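Uncharacterized ParM protein (Staphylococcus aureus, PDB 3JS6) is an actin-like plasmid segregation protein that forms dynamic filaments, through which it probably moves plasmid DNA apart before cell division. Local coordinates at residues Lys90-Leu95 / Ala131-Leu136; Lys139-Glu144 / Lys150-Lys155. One frame throughout, in Å; residues are numbered along the deposited sequence.

Contact 1 of 2, residues Lys90-Leu95 / Ala131-Leu136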
# COMPACT_ATOMS: atom_id res chain seq x y z
N LYS A 90 -2.26 -4.74 19.18
CA LYS A 90 -3.70 -4.98 18.98
C LYS A 90 -4.27 -4.21 17.79
O LYS A 90 -4.98 -4.77 16.97
CB LYS A 90 -4.45 -4.59 20.25
CG LYS A 90 -5.93 -4.37 20.07
CD LYS A 90 -6.70 -5.63 20.26
CE LYS A 90 -8.18 -5.31 20.38
NZ LYS A 90 -8.43 -4.43 21.53
N SER A 91 -3.96 -2.92 17.75
CA SER A 91 -4.37 -1.99 16.70
C SER A 91 -4.19 -2.58 15.29
O SER A 91 -5.10 -2.62 14.45
CB SER A 91 -3.48 -0.73 16.80
OG SER A 91 -4.03 0.34 16.10
N PHE A 92 -2.96 -3.02 15.03
CA PHE A 92 -2.63 -3.56 13.73
C PHE A 92 -3.26 -4.92 13.52
O PHE A 92 -3.75 -5.22 12.42
CB PHE A 92 -1.11 -3.65 13.56
CG PHE A 92 -0.68 -4.19 12.21
CD1 PHE A 92 -0.28 -5.51 12.07
CD2 PHE A 92 -0.69 -3.37 11.09
CE1 PHE A 92 0.12 -6.01 10.83
CE2 PHE A 92 -0.29 -3.86 9.85
CZ PHE A 92 0.12 -5.19 9.73
N LYS A 93 -3.24 -5.76 14.54
CA LYS A 93 -3.85 -7.07 14.40
C LYS A 93 -5.32 -6.95 14.04
O LYS A 93 -5.82 -7.71 13.22
CB LYS A 93 -3.68 -7.90 15.67
CG LYS A 93 -2.23 -8.33 15.86
CD LYS A 93 -2.04 -9.32 17.00
CE LYS A 93 -2.05 -8.67 18.35
NZ LYS A 93 -1.68 -9.67 19.38
N ASP A 94 -6.02 -5.98 14.64
CA ASP A 94 -7.44 -5.79 14.34
C ASP A 94 -7.61 -5.28 12.91
O ASP A 94 -8.54 -5.68 12.19
CB ASP A 94 -8.09 -4.80 15.33
CG ASP A 94 -8.25 -5.39 16.75
OD1 ASP A 94 -8.49 -4.61 17.70
OD2 ASP A 94 -8.17 -6.63 16.92
N LEU A 95 -6.73 -4.37 12.50
CA LEU A 95 -6.75 -3.82 11.15
C LEU A 95 -6.62 -4.98 10.13
O LEU A 95 -7.33 -5.02 9.12
CB LEU A 95 -5.57 -2.87 10.96
CG LEU A 95 -5.39 -2.28 9.54
CD1 LEU A 95 -6.55 -1.31 9.21
CD2 LEU A 95 -4.05 -1.54 9.45
N ALA A 131 8.16 -13.74 10.43
CA ALA A 131 7.54 -14.91 11.07
C ALA A 131 6.25 -14.53 11.79
O ALA A 131 5.25 -15.22 11.68
CB ALA A 131 8.51 -15.55 12.05
N LYS A 132 6.27 -13.44 12.54
CA LYS A 132 5.07 -13.01 13.25
C LYS A 132 3.98 -12.49 12.31
O LYS A 132 2.81 -12.64 12.60
CB LYS A 132 5.43 -11.94 14.28
CG LYS A 132 6.20 -12.51 15.47
CD LYS A 132 6.52 -11.46 16.54
CE LYS A 132 7.40 -10.35 15.99
NZ LYS A 132 7.78 -9.38 17.07
N PHE A 133 4.36 -11.86 11.20
CA PHE A 133 3.35 -11.33 10.27
C PHE A 133 2.69 -12.52 9.58
O PHE A 133 1.47 -12.59 9.47
CB PHE A 133 4.02 -10.44 9.23
CG PHE A 133 3.07 -9.67 8.35
CD1 PHE A 133 3.54 -9.09 7.17
CD2 PHE A 133 1.75 -9.46 8.73
CE1 PHE A 133 2.71 -8.31 6.37
CE2 PHE A 133 0.91 -8.67 7.94
CZ PHE A 133 1.39 -8.10 6.76
N GLU A 134 3.50 -13.48 9.12
CA GLU A 134 2.94 -14.65 8.47
C GLU A 134 2.05 -15.40 9.45
O GLU A 134 1.07 -16.03 9.05
CB GLU A 134 4.06 -15.53 7.89
CG GLU A 134 4.31 -16.86 8.61
CD GLU A 134 3.19 -17.88 8.41
OE1 GLU A 134 2.86 -18.21 7.25
OE2 GLU A 134 2.67 -18.37 9.44
N LYS A 135 2.38 -15.36 10.74
CA LYS A 135 1.54 -16.04 11.72
C LYS A 135 0.19 -15.32 11.90
O LYS A 135 -0.84 -15.94 12.19
CB LYS A 135 2.25 -16.14 13.07
CG LYS A 135 2.99 -17.44 13.29
CD LYS A 135 3.56 -17.52 14.70
CE LYS A 135 2.46 -17.32 15.75
NZ LYS A 135 2.96 -17.35 17.16
N LEU A 136 0.18 -14.01 11.74
CA LEU A 136 -1.07 -13.28 11.86
C LEU A 136 -1.96 -13.65 10.66
O LEU A 136 -3.15 -13.88 10.81
CB LEU A 136 -0.81 -11.77 11.84
CG LEU A 136 -0.18 -11.07 13.05
CD1 LEU A 136 0.12 -9.60 12.70
CD2 LEU A 136 -1.14 -11.14 14.25
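The backbone N of L136 donates to K132 O at 3.1 Å and weakly to F133 O at 3.0 Å. L136 points its isobutyl group toward helix 90-104, where the contact is apolar. Its two methyls divide the work: CD1 meets the ring edge of F92, 4.0 Å from CE1, while CD2 presses on the aliphatic chain of K93, 3.4 Å from both CG and CD, tighter than ordinary van der Waals spacing. The lysine chain crosses the leucine at about a right angle and touches it with its methylenes. The F92 ring, with CG trans to the backbone N (chi1 -179°), extends toward helix 128-137 and brings CZ within 4.0 Å of F133 CE2. The two ring planes meet obliquely, at 54°. Y87 meets both rings and F11 meets F92 edge-to-face, which makes the pair part of a larger aromatic cluster; K132 NZ forms a salt bridge with D88. With short-segment axes 11.6 Å apart and inclined at 45°, the helices touch through long side chains rather than close backbones. F133 also rests on T118 and M120 of strand 111-120, an arrangement characteristic of the actin-like fold, where helices pack side by side over a central mixed sheet.

Contact 2 of 2, residues Lys139-Glu144 / Lys150-Lys155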
# COMPACT_ATOMS: atom_id res chain seq x y z
N LYS A 139 -4.08 -18.26 9.10
CA LYS A 139 -5.00 -18.90 10.03
C LYS A 139 -6.44 -18.75 9.57
O LYS A 139 -6.76 -17.87 8.78
CB LYS A 139 -4.86 -18.32 11.44
CG LYS A 139 -5.29 -16.89 11.61
CD LYS A 139 -5.03 -16.41 13.03
CE LYS A 139 -5.22 -14.90 13.16
NZ LYS A 139 -4.90 -14.42 14.51
N SER A 140 -7.29 -19.64 10.06
CA SER A 140 -8.70 -19.60 9.72
C SER A 140 -9.38 -18.66 10.68
O SER A 140 -8.88 -18.43 11.77
CB SER A 140 -9.33 -20.99 9.88
OG SER A 140 -9.02 -21.80 8.76
N ARG A 141 -10.51 -18.10 10.26
CA ARG A 141 -11.23 -17.24 11.18
C ARG A 141 -12.65 -16.97 10.73
O ARG A 141 -12.95 -17.02 9.55
CB ARG A 141 -10.50 -15.91 11.36
CG ARG A 141 -10.40 -15.03 10.12
CD ARG A 141 -9.05 -15.27 9.45
NE ARG A 141 -8.05 -14.35 10.01
CZ ARG A 141 -6.85 -14.07 9.48
NH1 ARG A 141 -6.48 -14.64 8.34
NH2 ARG A 141 -6.03 -13.22 10.10
N LEU A 142 -13.52 -16.71 11.68
CA LEU A 142 -14.90 -16.40 11.39
C LEU A 142 -15.03 -14.88 11.51
O LEU A 142 -14.71 -14.28 12.55
CB LEU A 142 -15.84 -17.04 12.41
CG LEU A 142 -17.30 -16.59 12.20
CD1 LEU A 142 -17.80 -17.19 10.90
CD2 LEU A 142 -18.20 -17.02 13.37
N ILE A 143 -15.48 -14.24 10.45
CA ILE A 143 -15.65 -12.79 10.51
C ILE A 143 -17.05 -12.48 10.03
O ILE A 143 -17.50 -12.97 9.00
CB ILE A 143 -14.63 -12.04 9.62
CG1 ILE A 143 -13.21 -12.32 10.12
CG2 ILE A 143 -14.93 -10.53 9.64
CD1 ILE A 143 -12.17 -11.69 9.24
N GLU A 144 -17.74 -11.64 10.79
CA GLU A 144 -19.09 -11.23 10.44
C GLU A 144 -18.95 -9.76 10.01
O GLU A 144 -18.54 -8.92 10.83
CB GLU A 144 -19.99 -11.34 11.67
CG GLU A 144 -21.46 -11.34 11.38
CD GLU A 144 -22.28 -11.07 12.63
OE1 GLU A 144 -22.60 -9.89 12.90
OE2 GLU A 144 -22.59 -12.05 13.34
N LYS A 150 -18.74 -14.91 7.41
CA LYS A 150 -17.87 -15.51 6.40
C LYS A 150 -16.88 -16.34 7.16
O LYS A 150 -16.31 -15.87 8.15
CB LYS A 150 -17.10 -14.45 5.60
CG LYS A 150 -17.94 -13.61 4.65
CD LYS A 150 -18.65 -14.45 3.61
CE LYS A 150 -19.48 -13.58 2.70
NZ LYS A 150 -20.24 -14.36 1.68
N THR A 151 -16.68 -17.58 6.70
CA THR A 151 -15.71 -18.48 7.29
C THR A 151 -14.52 -18.34 6.36
O THR A 151 -14.63 -18.63 5.17
CB THR A 151 -16.19 -19.94 7.23
OG1 THR A 151 -17.33 -20.10 8.08
CG2 THR A 151 -15.09 -20.89 7.67
N ILE A 152 -13.38 -17.91 6.89
CA ILE A 152 -12.21 -17.70 6.05
C ILE A 152 -11.07 -18.65 6.34
O ILE A 152 -10.51 -18.65 7.44
CB ILE A 152 -11.69 -16.26 6.21
CG1 ILE A 152 -12.77 -15.28 5.73
CG2 ILE A 152 -10.39 -16.07 5.42
CD1 ILE A 152 -13.02 -14.14 6.67
N ASN A 153 -10.70 -19.46 5.36
CA ASN A 153 -9.58 -20.39 5.49
C ASN A 153 -8.41 -19.90 4.64
O ASN A 153 -8.59 -19.55 3.48
CB ASN A 153 -10.02 -21.80 5.11
CG ASN A 153 -11.14 -22.32 5.98
OD1 ASN A 153 -12.21 -22.68 5.49
ND2 ASN A 153 -10.89 -22.38 7.29
N VAL A 154 -7.22 -19.87 5.20
CA VAL A 154 -6.06 -19.42 4.44
C VAL A 154 -5.25 -20.65 4.04
O VAL A 154 -4.74 -21.38 4.89
CB VAL A 154 -5.20 -18.46 5.27
CG1 VAL A 154 -3.96 -18.07 4.47
CG2 VAL A 154 -6.02 -17.18 5.59
N LYS A 155 -5.11 -20.84 2.74
CA LYS A 155 -4.41 -22.00 2.19
C LYS A 155 -2.95 -21.74 1.91
O LYS A 155 -2.19 -22.68 1.63
CB LYS A 155 -5.08 -22.43 0.89
CG LYS A 155 -6.55 -22.74 1.06
CD LYS A 155 -6.77 -23.74 2.18
CE LYS A 155 -8.24 -24.08 2.32
NZ LYS A 155 -8.47 -25.13 3.37
O HOH W 1 -6.94 -21.70 7.41
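R141, I143, K150 and I152 send their side chains to one face of an antiparallel strand pair in the large mixed sheet, whereas L142 and T151 point to the other. On the first face, I143 and I152 lie obliquely across each other and meet through their terminal methyls, with the two CD1 atoms 3.7 Å apart. R141 bends at chi2 and chi3 and folds its guanidinium back over the strand end. The aliphatic chain of K139 covers one face of that flat group, its CG 3.9 Å above the plane, while V154 CG2 sits at the edge, 3.8 Å from NH1. E97 of helix 90-104 takes NH2 in a salt bridge, so packing and charge together would restrict rotation of the group. The same V154 methyl lies 3.3 Å from K139 O. K150 leads in another direction: with CG trans to the carbonyl carbon (chi1 -70°) and a bend at chi2, its NZ reaches V107 O and E109 O. On the opposite face, L142 CD1 curls back to 3.4 Å from K150 O. Beneath these side chains run four backbone bonds in two hydrogen-bonded pairs, R141 with I152 and I143 with K150; the straightest, I143 N to K150 O, has an angle of 171° at the hydrogen. Beyond them a water joins S140 OG to V154 N. This is a beta hairpin within the large mixed sheet of the actin-like domain, between strands 52-56 and 111-120, its buried face packed under helix 90-104.

Overall arrangement
From the N terminus, the chain enters helix 90-104, crosses the domain in strand 111-120 and returns in helix 128-137, where contact 1 closes a loop of 35 intervening residues. Only then does contact 2 open: a short run leads into strand 141-145, and a tight turn brings back strand 148-161, with five residues between the two segments. The contacts are therefore in series, neither nested nor crossed, with centres about 15 Å apart. They meet where L136 of the first packs against R141 of the second. Helix 90-104 serves both, touching helix 128-137 early in its course and the hairpin later, while strand 111-120 lies under F133 in contact 1 and pairs directly with strand 148-161 of contact 2.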